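Local coordinates for protein transport protein SEC7 (Saccharomyces cerevisiae, PDB 4OIY) that activates the small GTPase ARF1 at the trans-Golgi network by guanine nucleotide exchange, the fragment here being its catalytic Sec7 domain, at residues K9-E14 with I31-L36; N21-A26 with G60-E65; F81-M86 with L113-R118; S137-M142 with E163-I168. One frame throughout, in Å; residues are numbered along the deposited sequence. Where two conformers were deposited one is given.

The four contacts of this all-helical Sec7 domain sample it from one end to the other. Contact 1 joins the start of helix 11-21 to the end of helix 23-32; contact 2 carries the start of helix 23-32 on to helix 56-64, with centres about 17 Å apart and segments that alternate along the chain. Contacts 3 and 4 follow in series, their centres also about 17 Å apart, and they touch where Phe115 of helix 105-122 meets Ser137 of helix 130-148. Contacts 1 and 4 lie on opposite sides of the chain's centre, their centres about 43 Å apart, so the Sec7 domain is an elongated stack of helices.

Contact 1 of 4, residues K9-E14 with I31-L36; sequences KTALSE and IKKGFL
Phe35 packs against the first turn of helix 11-21, where Leu12 and Ala11 share it. The contact is tightest where the far end of the ring presses on the helix backbone, Phe35 CZ lying 3.5 Å from Leu12 N, with the Leu12 and Ala11 side chains round it. Leu12 CD1 lies over one face of the Phe35 ring, 4.1 Å from its centroid and 13° off the ring normal, a CH-pi contact displaced toward the rim. A chi1 of 178° turns the Leu12 branch carrying CD1 over the ring, while Leu12 CB sits 3.7 Å from Phe35 CZ. Ala11 adds its methyl at the ring's edge, in plane, with Ala11 CB 3.9 Å from Phe35 CZ.

The looser side faces solvent: Lys33 is partly exposed and Glu14 exposed. The lysine chain bends at its last two torsions, so that Lys33 NZ comes 3.5 Å from Ala11 CB; Lys33 CE lies in plane at the edge of the Phe35 ring. Glu14 OE1 and Lys33 NZ, 5.0 Å apart, do not close a salt bridge.

Thr10 is the N-cap of helix 11-21, with Ser13 N donating to Thr10 OG1 over 3.0 Å, and Gly34 closes helix 23-32 in a Schellman motif with positive phi. Phe35 and Lys33 both also touch Cys15, one turn further along helix 11-21.

The chemistry implies a surface contact held by packing around one ring, the Lys33-Glu14 pair adding probably only a weak attraction, screened by solvent.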
loop_
_atom_site.group_PDB
_atom_site.type_symbol
_atom_site.label_atom_id
_atom_site.label_comp_id
_atom_site.label_asym_id
_atom_site.label_seq_id
_atom_site.Cartn_x
_atom_site.Cartn_y
_atom_site.Cartn_z
ATOM N N LYS A 9 -21.692 -10.637 -19.541
ATOM C CA LYS A 9 -20.985 -10.352 -18.297
ATOM C C LYS A 9 -21.936 -10.470 -17.116
ATOM O O LYS A 9 -23.117 -10.149 -17.236
ATOM C CB LYS A 9 -20.427 -8.924 -18.325
ATOM C CG LYS A 9 -19.460 -8.628 -19.455
ATOM C CD LYS A 9 -19.044 -7.159 -19.469
ATOM C CE LYS A 9 -18.204 -6.766 -18.262
ATOM N NZ LYS A 9 -16.958 -7.576 -18.130
ATOM N N THR A 10 -21.430 -10.905 -15.961
ATOM C CA THR A 10 -22.206 -10.829 -14.730
ATOM C C THR A 10 -22.448 -9.366 -14.362
ATOM O O THR A 10 -21.729 -8.475 -14.821
ATOM C CB THR A 10 -21.497 -11.481 -13.535
ATOM O OG1 THR A 10 -20.226 -10.845 -13.336
ATOM C CG2 THR A 10 -21.294 -12.983 -13.748
ATOM N N ALA A 11 -23.457 -9.137 -13.530
ATOM C CA ALA A 11 -23.763 -7.808 -13.008
ATOM C C ALA A 11 -22.566 -7.218 -12.258
ATOM O O ALA A 11 -22.250 -6.036 -12.417
ATOM C CB ALA A 11 -24.980 -7.872 -12.093
ATOM N N LEU A 12 -21.902 -8.043 -11.454
ATOM C CA LEU A 12 -20.712 -7.607 -10.717
ATOM C C LEU A 12 -19.584 -7.227 -11.669
ATOM O O LEU A 12 -18.908 -6.229 -11.447
ATOM C CB LEU A 12 -20.224 -8.684 -9.748
ATOM C CG LEU A 12 -18.953 -8.385 -8.935
ATOM C CD1 LEU A 12 -19.101 -7.118 -8.105
ATOM C CD2 LEU A 12 -18.607 -9.566 -8.042
ATOM N N SER A 13 -19.368 -8.020 -12.715
ATOM C CA SER A 13 -18.309 -7.718 -13.681
ATOM C C SER A 13 -18.577 -6.400 -14.406
ATOM O O SER A 13 -17.660 -5.626 -14.661
ATOM C CB SER A 13 -18.127 -8.869 -14.675
ATOM O OG SER A 13 -17.646 -10.027 -14.005
ATOM N N GLU A 14 -19.842 -6.127 -14.705
ATOM C CA GLU A 14 -20.223 -4.838 -15.277
ATOM C C GLU A 14 -19.876 -3.682 -14.334
ATOM O O GLU A 14 -19.346 -2.667 -14.780
ATOM C CB GLU A 14 -21.712 -4.822 -15.635
ATOM C CG GLU A 14 -22.045 -5.686 -16.845
ATOM C CD GLU A 14 -23.539 -5.821 -17.110
ATOM O OE1 GLU A 14 -24.343 -5.680 -16.166
ATOM O OE2 GLU A 14 -23.914 -6.088 -18.275
ATOM N N ILE A 31 -24.103 0.488 -4.974
ATOM C CA ILE A 31 -25.131 0.567 -3.929
ATOM C C ILE A 31 -26.508 0.305 -4.548
ATOM O O ILE A 31 -27.258 -0.536 -4.060
ATOM C CB ILE A 31 -25.117 1.936 -3.204
ATOM C CG1 ILE A 31 -23.754 2.189 -2.537
ATOM C CG2 ILE A 31 -26.216 1.995 -2.148
ATOM C CD1 ILE A 31 -23.492 3.647 -2.220
ATOM N N LYS A 32 -26.812 1.019 -5.632
ATOM C CA LYS A 32 -28.043 0.829 -6.416
ATOM C C LYS A 32 -28.301 -0.648 -6.693
ATOM O O LYS A 32 -29.419 -1.131 -6.512
ATOM C CB LYS A 32 -27.950 1.620 -7.737
ATOM C CG LYS A 32 -29.156 1.523 -8.669
ATOM C CD LYS A 32 -29.005 0.435 -9.722
ATOM C CE LYS A 32 -30.183 0.426 -10.684
ATOM N NZ LYS A 32 -30.415 -0.926 -11.269
ATOM N N LYS A 33 -27.258 -1.359 -7.116
ATOM C CA LYS A 33 -27.377 -2.767 -7.493
ATOM C C LYS A 33 -27.194 -3.747 -6.331
ATOM O O LYS A 33 -27.319 -4.955 -6.519
ATOM C CB LYS A 33 -26.393 -3.091 -8.618
ATOM C CG LYS A 33 -26.697 -2.349 -9.910
ATOM C CD LYS A 33 -25.592 -2.495 -10.945
ATOM C CE LYS A 33 -25.271 -3.951 -11.255
ATOM N NZ LYS A 33 -26.458 -4.738 -11.695
ATOM N N GLY A 34 -26.899 -3.230 -5.139
ATOM C CA GLY A 34 -26.844 -4.046 -3.927
ATOM C C GLY A 34 -25.508 -4.701 -3.620
ATOM O O GLY A 34 -25.410 -5.500 -2.685
ATOM N N PHE A 35 -24.478 -4.372 -4.394
ATOM C CA PHE A 35 -23.141 -4.930 -4.168
ATOM C C PHE A 35 -22.397 -4.210 -3.049
ATOM O O PHE A 35 -21.421 -4.736 -2.516
ATOM C CB PHE A 35 -22.310 -4.872 -5.450
ATOM C CG PHE A 35 -22.746 -5.854 -6.495
ATOM C CD1 PHE A 35 -22.668 -7.218 -6.253
ATOM C CD2 PHE A 35 -23.225 -5.421 -7.723
ATOM C CE1 PHE A 35 -23.066 -8.132 -7.211
ATOM C CE2 PHE A 35 -23.622 -6.332 -8.685
ATOM C CZ PHE A 35 -23.544 -7.688 -8.428
ATOM N N LEU A 36 -22.865 -3.013 -2.707
ATOM C CA LEU A 36 -22.229 -2.173 -1.702
ATOM C C LEU A 36 -23.289 -1.647 -0.736
ATOM O O LEU A 36 -24.292 -1.066 -1.154
ATOM C CB LEU A 36 -21.509 -1.024 -2.406
ATOM C CG LEU A 36 -20.542 -0.149 -1.613
ATOM C CD1 LEU A 36 -19.469 -0.986 -0.933
ATOM C CD2 LEU A 36 -19.919 0.893 -2.524
#

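Contact 2 of 4, residues N21-A26 with G60-E65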
loop_
_atom_site.group_PDB
_atom_site.type_symbol
_atom_site.label_atom_id
_atom_site.label_comp_id
_atom_site.label_asym_id
_atom_site.label_seq_id
_atom_site.Cartn_x
_atom_site.Cartn_y
_atom_site.Cartn_z
ATOM N N ASN A 21 -13.083 2.175 -15.060
ATOM C CA ASN A 21 -13.177 3.347 -15.919
ATOM C C ASN A 21 -13.218 4.644 -15.106
ATOM O O ASN A 21 -12.555 5.625 -15.451
ATOM C CB ASN A 21 -14.414 3.241 -16.808
ATOM C CG ASN A 21 -14.582 4.439 -17.719
ATOM O OD1 ASN A 21 -13.824 4.623 -18.678
ATOM N ND2 ASN A 21 -15.578 5.265 -17.424
ATOM N N LYS A 22 -14.022 4.660 -14.048
ATOM C CA LYS A 22 -14.132 5.841 -13.200
ATOM C C LYS A 22 -14.615 5.427 -11.823
ATOM O O LYS A 22 -15.812 5.286 -11.611
ATOM C CB LYS A 22 -15.078 6.886 -13.799
ATOM C CG LYS A 22 -15.097 8.176 -12.986
ATOM C CD LYS A 22 -15.430 9.417 -13.795
ATOM C CE LYS A 22 -14.337 9.782 -14.783
ATOM N NZ LYS A 22 -12.935 9.669 -14.313
ATOM N N PRO A 23 -13.679 5.235 -10.888
ATOM C CA PRO A 23 -14.014 4.728 -9.560
ATOM C C PRO A 23 -15.185 5.415 -8.858
ATOM O O PRO A 23 -16.070 4.732 -8.350
ATOM C CB PRO A 23 -12.704 4.926 -8.794
ATOM C CG PRO A 23 -11.684 4.627 -9.831
ATOM C CD PRO A 23 -12.216 5.265 -11.084
ATOM N N LYS A 24 -15.206 6.744 -8.836
ATOM C CA LYS A 24 -16.265 7.456 -8.108
ATOM C C LYS A 24 -17.658 7.188 -8.692
ATOM O O LYS A 24 -18.647 7.176 -7.962
ATOM C CB LYS A 24 -15.979 8.959 -8.039
ATOM C CG LYS A 24 -16.067 9.700 -9.361
ATOM C CD LYS A 24 -16.103 11.210 -9.160
ATOM C CE LYS A 24 -16.923 11.879 -10.251
ATOM N NZ LYS A 24 -16.764 13.358 -10.278
ATOM N N LYS A 25 -17.726 6.954 -10.000
ATOM C CA LYS A 25 -18.986 6.641 -10.679
ATOM C C LYS A 25 -19.540 5.267 -10.289
ATOM O O LYS A 25 -20.749 5.039 -10.365
ATOM C CB LYS A 25 -18.784 6.720 -12.200
ATOM C CG LYS A 25 -20.027 6.474 -13.042
ATOM C CD LYS A 25 -19.817 6.958 -14.474
ATOM C CE LYS A 25 -20.762 6.279 -15.451
ATOM N NZ LYS A 25 -20.308 4.907 -15.821
ATOM N N ALA A 26 -18.664 4.349 -9.881
ATOM C CA ALA A 26 -19.086 2.990 -9.549
ATOM C C ALA A 26 -19.759 2.899 -8.185
ATOM O O ALA A 26 -20.570 2.001 -7.961
ATOM C CB ALA A 26 -17.909 2.022 -9.613
ATOM N N GLY A 60 -5.393 2.521 -6.726
ATOM C CA GLY A 60 -4.407 3.397 -6.109
ATOM C C GLY A 60 -4.718 4.859 -6.360
ATOM O O GLY A 60 -4.592 5.699 -5.468
ATOM N N ASP A 61 -5.119 5.175 -7.583
ATOM C CA ASP A 61 -5.449 6.555 -7.922
ATOM C C ASP A 61 -6.684 7.023 -7.147
ATOM O O ASP A 61 -6.733 8.163 -6.698
ATOM C CB ASP A 61 -5.635 6.694 -9.433
ATOM C CG ASP A 61 -4.307 6.756 -10.194
ATOM O OD1 ASP A 61 -3.235 6.519 -9.613
ATOM O OD2 ASP A 61 -4.337 7.075 -11.396
ATOM N N TYR A 62 -7.656 6.136 -6.961
ATOM C CA TYR A 62 -8.870 6.441 -6.209
ATOM C C TYR A 62 -8.540 6.700 -4.737
ATOM O O TYR A 62 -8.988 7.684 -4.160
ATOM C CB TYR A 62 -9.851 5.279 -6.359
ATOM C CG TYR A 62 -11.162 5.410 -5.617
ATOM C CD1 TYR A 62 -12.009 6.484 -5.835
ATOM C CD2 TYR A 62 -11.576 4.422 -4.732
ATOM C CE1 TYR A 62 -13.225 6.575 -5.184
ATOM C CE2 TYR A 62 -12.788 4.508 -4.072
ATOM C CZ TYR A 62 -13.601 5.593 -4.297
ATOM O OH TYR A 62 -14.811 5.671 -3.650
ATOM N N LEU A 63 -7.742 5.823 -4.144
ATOM C CA LEU A 63 -7.334 5.989 -2.754
ATOM C C LEU A 63 -6.432 7.200 -2.553
ATOM O O LEU A 63 -6.378 7.758 -1.448
ATOM C CB LEU A 63 -6.596 4.742 -2.263
ATOM C CG LEU A 63 -7.408 3.446 -2.194
ATOM C CD1 LEU A 63 -6.478 2.329 -1.761
ATOM C CD2 LEU A 63 -8.606 3.579 -1.267
ATOM N N GLY A 64 -5.731 7.592 -3.614
ATOM C CA GLY A 64 -4.770 8.681 -3.555
ATOM C C GLY A 64 -5.326 10.065 -3.818
ATOM O O GLY A 64 -4.585 11.035 -3.683
ATOM N N GLU A 65 -6.603 10.176 -4.189
ATOM C CA GLU A 65 -7.184 11.476 -4.537
ATOM C C GLU A 65 -7.021 12.445 -3.369
ATOM O O GLU A 65 -7.207 12.069 -2.209
ATOM C CB GLU A 65 -8.675 11.357 -4.886
ATOM C CG GLU A 65 -9.023 10.496 -6.094
ATOM C CD GLU A 65 -8.685 11.112 -7.444
ATOM O OE1 GLU A 65 -8.342 12.314 -7.511
ATOM O OE2 GLU A 65 -8.770 10.373 -8.455
#
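Pro23 meets Tyr62 where the chain turns from one helix into the next. In sequence order, Asn21 ends helix 11-21 and Lys22 is the first residue to leave helical angles, with phi/psi of -157/96°. That extended residue redirects the chain, and Pro23 follows at the start of helix 23-32 with its ring directed at helix 56-64.

Pro23 makes the main contact. Its CB approaches the Tyr62 ring obliquely, coming 3.4 Å from Tyr62 CD1 and 3.6 Å from Tyr62 CG, while Pro23 CG lies 4.0 Å from Tyr62 CB. The proline is therefore fitted to the base of the tyrosine, beside CB and the near part of the ring. The two side chains run antiparallel, side by side. In Tyr62 a chi1 of 179° swings the ring out opposite the amide nitrogen, extending it from helix 56-64 past the proline.

Lys24 comes next and contributes mainly through its backbone: Lys24 N is 4.2 Å from Tyr62 CE1, again oblique to the ring, and the lysine chain leads away from the tyrosine. Beyond it Lys25 is exposed and Ala26 is buried; in this weakly bonded first turn, Ala26 N to Pro23 O is the firmer bond. The whole join is small, 124 Å² counting both sides, and is mainly proline carbon against the tyrosine.

Among the neighbouring helices, Tyr62 also touches Ile44 of helix 41-50 and both Asn70 and Ile73 of helix 68-79, while Ala26 rests on Ile18 and Phe19 of helix 11-21; the proline-tyrosine contact thus lies between the opening helices and those that follow.

Contact 3 of 4, residues F81-M86 with L113-R118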
loop_
_atom_site.group_PDB
_atom_site.type_symbol
_atom_site.label_atom_id
_atom_site.label_comp_id
_atom_site.label_asym_id
_atom_site.label_seq_id
_atom_site.Cartn_x
_atom_site.Cartn_y
_atom_site.Cartn_z
ATOM N N PHE A 81 -5.938 -3.975 7.121
ATOM C CA PHE A 81 -4.774 -4.851 7.132
ATOM C C PHE A 81 -4.430 -5.270 8.550
ATOM O O PHE A 81 -4.525 -4.466 9.490
ATOM C CB PHE A 81 -3.559 -4.165 6.504
ATOM C CG PHE A 81 -3.620 -4.082 5.012
ATOM C CD1 PHE A 81 -4.431 -3.141 4.405
ATOM C CD2 PHE A 81 -2.880 -4.948 4.217
ATOM C CE1 PHE A 81 -4.507 -3.058 3.032
ATOM C CE2 PHE A 81 -2.961 -4.880 2.840
ATOM C CZ PHE A 81 -3.770 -3.922 2.248
ATOM N N ASP A 82 -4.029 -6.530 8.692
ATOM C CA ASP A 82 -3.498 -7.023 9.950
ATOM C C ASP A 82 -2.004 -7.239 9.788
ATOM O O ASP A 82 -1.578 -8.217 9.187
ATOM C CB ASP A 82 -4.192 -8.323 10.358
ATOM C CG ASP A 82 -3.836 -8.758 11.770
ATOM O OD1 ASP A 82 -3.050 -8.052 12.443
ATOM O OD2 ASP A 82 -4.364 -9.805 12.216
ATOM N N PHE A 83 -1.217 -6.302 10.314
ATOM C CA PHE A 83 0.244 -6.391 10.286
ATOM C C PHE A 83 0.817 -6.978 11.571
ATOM O O PHE A 83 2.031 -7.004 11.743
ATOM C CB PHE A 83 0.863 -5.002 10.080
ATOM C CG PHE A 83 0.413 -4.293 8.827
ATOM C CD1 PHE A 83 0.424 -4.932 7.588
ATOM C CD2 PHE A 83 0.021 -2.966 8.881
ATOM C CE1 PHE A 83 0.032 -4.262 6.438
ATOM C CE2 PHE A 83 -0.374 -2.296 7.732
ATOM C CZ PHE A 83 -0.364 -2.946 6.512
ATOM N N THR A 84 -0.039 -7.452 12.472
ATOM C CA THR A 84 0.436 -7.924 13.775
ATOM C C THR A 84 1.436 -9.073 13.618
ATOM O O THR A 84 1.148 -10.070 12.969
ATOM C CB THR A 84 -0.734 -8.372 14.676
ATOM O OG1 THR A 84 -1.695 -7.309 14.781
ATOM C CG2 THR A 84 -0.225 -8.725 16.075
ATOM N N GLY A 85 2.627 -8.906 14.194
ATOM C CA GLY A 85 3.665 -9.941 14.170
ATOM C C GLY A 85 4.499 -10.050 12.902
ATOM O O GLY A 85 5.416 -10.874 12.829
ATOM N N MET A 86 4.191 -9.239 11.896
ATOM C CA MET A 86 4.938 -9.250 10.633
ATOM C C MET A 86 6.173 -8.385 10.740
ATOM O O MET A 86 6.153 -7.380 11.444
ATOM C CB MET A 86 4.097 -8.663 9.504
ATOM C CG MET A 86 2.912 -9.497 9.092
ATOM S SD MET A 86 2.173 -8.750 7.636
ATOM C CE MET A 86 0.777 -9.843 7.409
ATOM N N LEU A 113 2.564 7.292 5.540
ATOM C CA LEU A 113 2.372 7.700 6.936
ATOM C C LEU A 113 1.296 6.860 7.611
ATOM O O LEU A 113 1.476 6.429 8.753
ATOM C CB LEU A 113 2.064 9.194 7.076
ATOM C CG LEU A 113 1.863 9.670 8.522
ATOM C CD1 LEU A 113 3.086 9.403 9.389
ATOM C CD2 LEU A 113 1.493 11.147 8.517
ATOM N N LYS A 114 0.191 6.609 6.913
ATOM C CA LYS A 114 -0.871 5.780 7.474
ATOM C C LYS A 114 -0.404 4.337 7.650
ATOM O O LYS A 114 -0.704 3.707 8.665
ATOM C CB LYS A 114 -2.119 5.827 6.600
ATOM C CG LYS A 114 -3.285 5.015 7.133
ATOM C CD LYS A 114 -3.820 5.503 8.472
ATOM C CE LYS A 114 -4.970 4.611 8.922
ATOM N NZ LYS A 114 -5.453 4.890 10.298
ATOM N N PHE A 115 0.322 3.812 6.664
ATOM C CA PHE A 115 0.941 2.495 6.802
ATOM C C PHE A 115 1.807 2.432 8.058
ATOM O O PHE A 115 1.681 1.503 8.858
ATOM C CB PHE A 115 1.784 2.153 5.576
ATOM C CG PHE A 115 2.682 0.973 5.783
ATOM C CD1 PHE A 115 2.177 -0.311 5.665
ATOM C CD2 PHE A 115 4.010 1.142 6.141
ATOM C CE1 PHE A 115 2.980 -1.402 5.891
ATOM C CE2 PHE A 115 4.823 0.045 6.375
ATOM C CZ PHE A 115 4.299 -1.228 6.246
ATOM N N ALA A 116 2.675 3.423 8.232
ATOM C CA ALA A 116 3.600 3.445 9.370
ATOM C C ALA A 116 2.832 3.475 10.681
ATOM O O ALA A 116 3.176 2.765 11.621
ATOM C CB ALA A 116 4.534 4.648 9.275
ATOM N N GLU A 117 1.791 4.290 10.745
ATOM C CA GLU A 117 0.984 4.392 11.957
ATOM C C GLU A 117 0.314 3.066 12.297
ATOM O O GLU A 117 0.321 2.644 13.458
ATOM C CB GLU A 117 -0.033 5.524 11.826
ATOM C CG GLU A 117 0.620 6.895 11.907
ATOM C CD GLU A 117 -0.276 8.026 11.449
ATOM O OE1 GLU A 117 -1.391 7.753 10.960
ATOM O OE2 GLU A 117 0.148 9.201 11.558
ATOM N N ARG A 118 -0.231 2.399 11.289
ATOM C CA ARG A 118 -0.894 1.107 11.480
ATOM C C ARG A 118 0.130 0.074 11.903
ATOM O O ARG A 118 -0.108 -0.708 12.825
ATOM C CB ARG A 118 -1.598 0.674 10.186
ATOM C CG ARG A 118 -2.293 -0.684 10.215
ATOM C CD ARG A 118 -3.552 -0.631 11.044
ATOM N NE ARG A 118 -4.302 -1.887 11.004
ATOM C CZ ARG A 118 -5.329 -2.170 11.801
ATOM N NH1 ARG A 118 -5.750 -1.290 12.701
ATOM N NH2 ARG A 118 -5.943 -3.343 11.691
#
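Arg118 leaves helix 105-122 with CG anti to the backbone N (chi1 178°), which puts CG against the Phe83 ring, and a bend at chi2 turns the rest of the chain toward the Phe81 carbonyl. There NE and NH2 both hydrogen-bond to the same oxygen. Arg118 NE donates to Phe81 O over 3.0 Å in the carbonyl plane, and Arg118 NH2, lying 28° out of that plane, donates to Phe81 O over 2.8 Å; the oxygen itself lies almost in the guanidinium plane.

Phe83 packs beside the arginine. Arg118 CG comes 3.5 Å from Phe83 CD2, obliquely to the ring. On one face of Phe83 sits Phe81 CB; over the opposite face comes Phe115, whose edge points at it in an offset edge-to-face pair, with centroids 5.2 Å apart and planes at 67°.

The loop is also braced from within: Asp82 OD1 accepts from Thr84 N in an Asx turn and from Thr84 OG1, and Phe83 O accepts from Met86 N across a type II turn. Gln122 and Asn123 bind the Phe83 and Gly85 backbone from outside. The loop between helices 68-79 and 88-96 is thus held to helix 105-122 of the Sec7 domain.

Two donors converging on one carbonyl fix the rotation of the guanidinium. The Arg118 side chain lies about 5 Å from that of Asp121, a magnesium-binding residue, so its charge could influence that site.

Contact 4 of 4, residues S137-M142 with E163-I168; sequences SYSLIM and ENNEGI
The last turn of helix 158-164 and the type II turn Asn165-Ile168 come up to helix 130-148, where the closest pair of CA atoms, Ser139 and Asn164, is 7.0 Å apart. From the helix, Ser139 points its hydroxyl out on the side opposite its amide nitrogen, and the amide of Asn165 meets it. Asn165 ND2 donates to Ser139 OG over 2.9 Å at an N-H...O angle of 140°, with the hydroxyl tilted 26° from the amide plane, so the bond is neither straight nor flat. The other end of the same amide also rests on the serine: Asn165 OD1 is 3.4 Å from Ser139 CB, and the group therefore lies across the whole serine side chain.

One turn along, Met142 covers Asn164. Its chain is extended through chi2 and bends at the last torsion, chi3 63°, bringing the methyl to the amide: Met142 CE lies 3.3 Å from Asn164 ND2. The methionine runs roughly perpendicular to the asparagine. Met156, from the loop between the helices, touches both of them. Asn164 CB also passes 4.1 Å from Ser139 OG.

The second segment is tied down on its own account. Asn165 ND2 is bonded to Phe161 O, in the helix just before, as well as to Ser139. Gly167 N binds Asp173, and Ile168 O accepts from Thr132.

The arrangement is a type II turn after helix 158-164 held to helix 130-148 in the all-helical Sec7 domain: a buried asparagine just after a short helix, its amide bonded both to that helix and to a serine of a longer one.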
loop_
_atom_site.group_PDB
_atom_site.type_symbol
_atom_site.label_atom_id
_atom_site.label_comp_id
_atom_site.label_asym_id
_atom_site.label_seq_id
_atom_site.Cartn_x
_atom_site.Cartn_y
_atom_site.Cartn_z
ATOM N N SER A 137 10.329 2.765 5.471
ATOM C CA SER A 137 9.527 2.247 4.366
ATOM C C SER A 137 10.000 2.785 3.015
ATOM O O SER A 137 10.054 2.051 2.045
ATOM C CB SER A 137 8.048 2.556 4.581
ATOM O OG SER A 137 7.571 1.864 5.713
ATOM N N TYR A 138 10.362 4.068 2.950
ATOM C CA TYR A 138 10.906 4.618 1.701
ATOM C C TYR A 138 12.247 4.000 1.330
ATOM O O TYR A 138 12.515 3.723 0.167
ATOM C CB TYR A 138 11.067 6.140 1.771
ATOM C CG TYR A 138 9.749 6.850 1.714
ATOM C CD1 TYR A 138 9.176 7.191 0.494
ATOM C CD2 TYR A 138 9.058 7.153 2.873
ATOM C CE1 TYR A 138 7.947 7.823 0.440
ATOM C CE2 TYR A 138 7.845 7.793 2.830
ATOM C CZ TYR A 138 7.293 8.125 1.609
ATOM O OH TYR A 138 6.075 8.752 1.574
ATOM N N SER A 139 13.084 3.764 2.337
ATOM C CA SER A 139 14.377 3.147 2.092
ATOM C C SER A 139 14.202 1.721 1.573
ATOM O O SER A 139 14.960 1.271 0.715
ATOM C CB SER A 139 15.217 3.163 3.365
ATOM O OG SER A 139 16.486 2.609 3.135
ATOM N N LEU A 140 13.197 1.023 2.092
ATOM C CA LEU A 140 12.908 -0.336 1.667
ATOM C C LEU A 140 12.353 -0.360 0.252
ATOM O O LEU A 140 12.697 -1.246 -0.520
ATOM C CB LEU A 140 11.936 -1.021 2.631
ATOM C CG LEU A 140 12.518 -1.341 4.012
ATOM C CD1 LEU A 140 11.428 -1.698 5.005
ATOM C CD2 LEU A 140 13.553 -2.452 3.909
ATOM N N ILE A 141 11.504 0.606 -0.094
ATOM C CA ILE A 141 10.987 0.699 -1.465
ATOM C C ILE A 141 12.132 0.952 -2.444
ATOM O O ILE A 141 12.201 0.337 -3.516
ATOM C CB ILE A 141 9.917 1.805 -1.591
ATOM C CG1 ILE A 141 8.627 1.373 -0.884
ATOM C CG2 ILE A 141 9.622 2.112 -3.061
ATOM C CD1 ILE A 141 7.658 2.502 -0.637
ATOM N N MET A 142 13.044 1.840 -2.074
ATOM C CA MET A 142 14.194 2.148 -2.938
ATOM C C MET A 142 15.117 0.946 -3.095
ATOM O O MET A 142 15.617 0.678 -4.179
ATOM C CB MET A 142 14.989 3.326 -2.391
ATOM C CG MET A 142 16.192 3.664 -3.248
ATOM S SD MET A 142 16.980 5.203 -2.784
ATOM C CE MET A 142 17.557 4.940 -1.127
ATOM N N GLU A 163 23.808 2.957 5.493
ATOM C CA GLU A 163 24.075 4.399 5.490
ATOM C C GLU A 163 22.802 5.231 5.316
ATOM O O GLU A 163 22.619 6.260 5.975
ATOM C CB GLU A 163 25.070 4.753 4.390
ATOM C CG GLU A 163 26.476 4.235 4.649
ATOM C CD GLU A 163 27.382 4.375 3.445
ATOM O OE1 GLU A 163 27.024 5.124 2.511
ATOM O OE2 GLU A 163 28.454 3.730 3.436
ATOM N N ASN A 164 21.927 4.761 4.438
ATOM C CA ASN A 164 20.690 5.465 4.110
ATOM C C ASN A 164 19.726 5.575 5.293
ATOM O O ASN A 164 18.832 6.425 5.295
ATOM C CB ASN A 164 19.996 4.795 2.924
ATOM C CG ASN A 164 20.722 5.031 1.610
ATOM O OD1 ASN A 164 21.604 5.892 1.509
ATOM N ND2 ASN A 164 20.342 4.278 0.588
ATOM N N ASN A 165 19.917 4.730 6.300
ATOM C CA ASN A 165 19.056 4.726 7.476
ATOM C C ASN A 165 19.740 5.202 8.751
ATOM O O ASN A 165 19.213 5.017 9.848
ATOM C CB ASN A 165 18.474 3.339 7.659
ATOM C CG ASN A 165 17.484 3.003 6.568
ATOM O OD1 ASN A 165 16.413 3.595 6.512
ATOM N ND2 ASN A 165 17.838 2.072 5.689
ATOM N N GLU A 166 20.895 5.842 8.617
ATOM C CA GLU A 166 21.580 6.375 9.790
ATOM C C GLU A 166 20.662 7.320 10.561
ATOM O O GLU A 166 19.975 8.157 9.974
ATOM C CB GLU A 166 22.873 7.087 9.397
ATOM C CG GLU A 166 23.999 6.124 9.068
ATOM C CD GLU A 166 25.279 6.817 8.638
ATOM O OE1 GLU A 166 25.367 8.069 8.716
ATOM O OE2 GLU A 166 26.205 6.090 8.219
ATOM N N GLY A 167 20.628 7.140 11.877
ATOM C CA GLY A 167 19.951 8.056 12.780
ATOM C C GLY A 167 18.440 7.970 12.881
ATOM O O GLY A 167 17.841 8.754 13.613
ATOM N N ILE A 168 17.809 7.032 12.179
ATOM C CA ILE A 168 16.347 7.063 12.050
ATOM C C ILE A 168 15.574 6.586 13.277
ATOM O O ILE A 168 14.373 6.824 13.365
ATOM C CB ILE A 168 15.824 6.335 10.782
ATOM C CG1 ILE A 168 16.011 4.811 10.868
ATOM C CG2 ILE A 168 16.479 6.930 9.538
ATOM C CD1 ILE A 168 15.213 4.055 9.824
#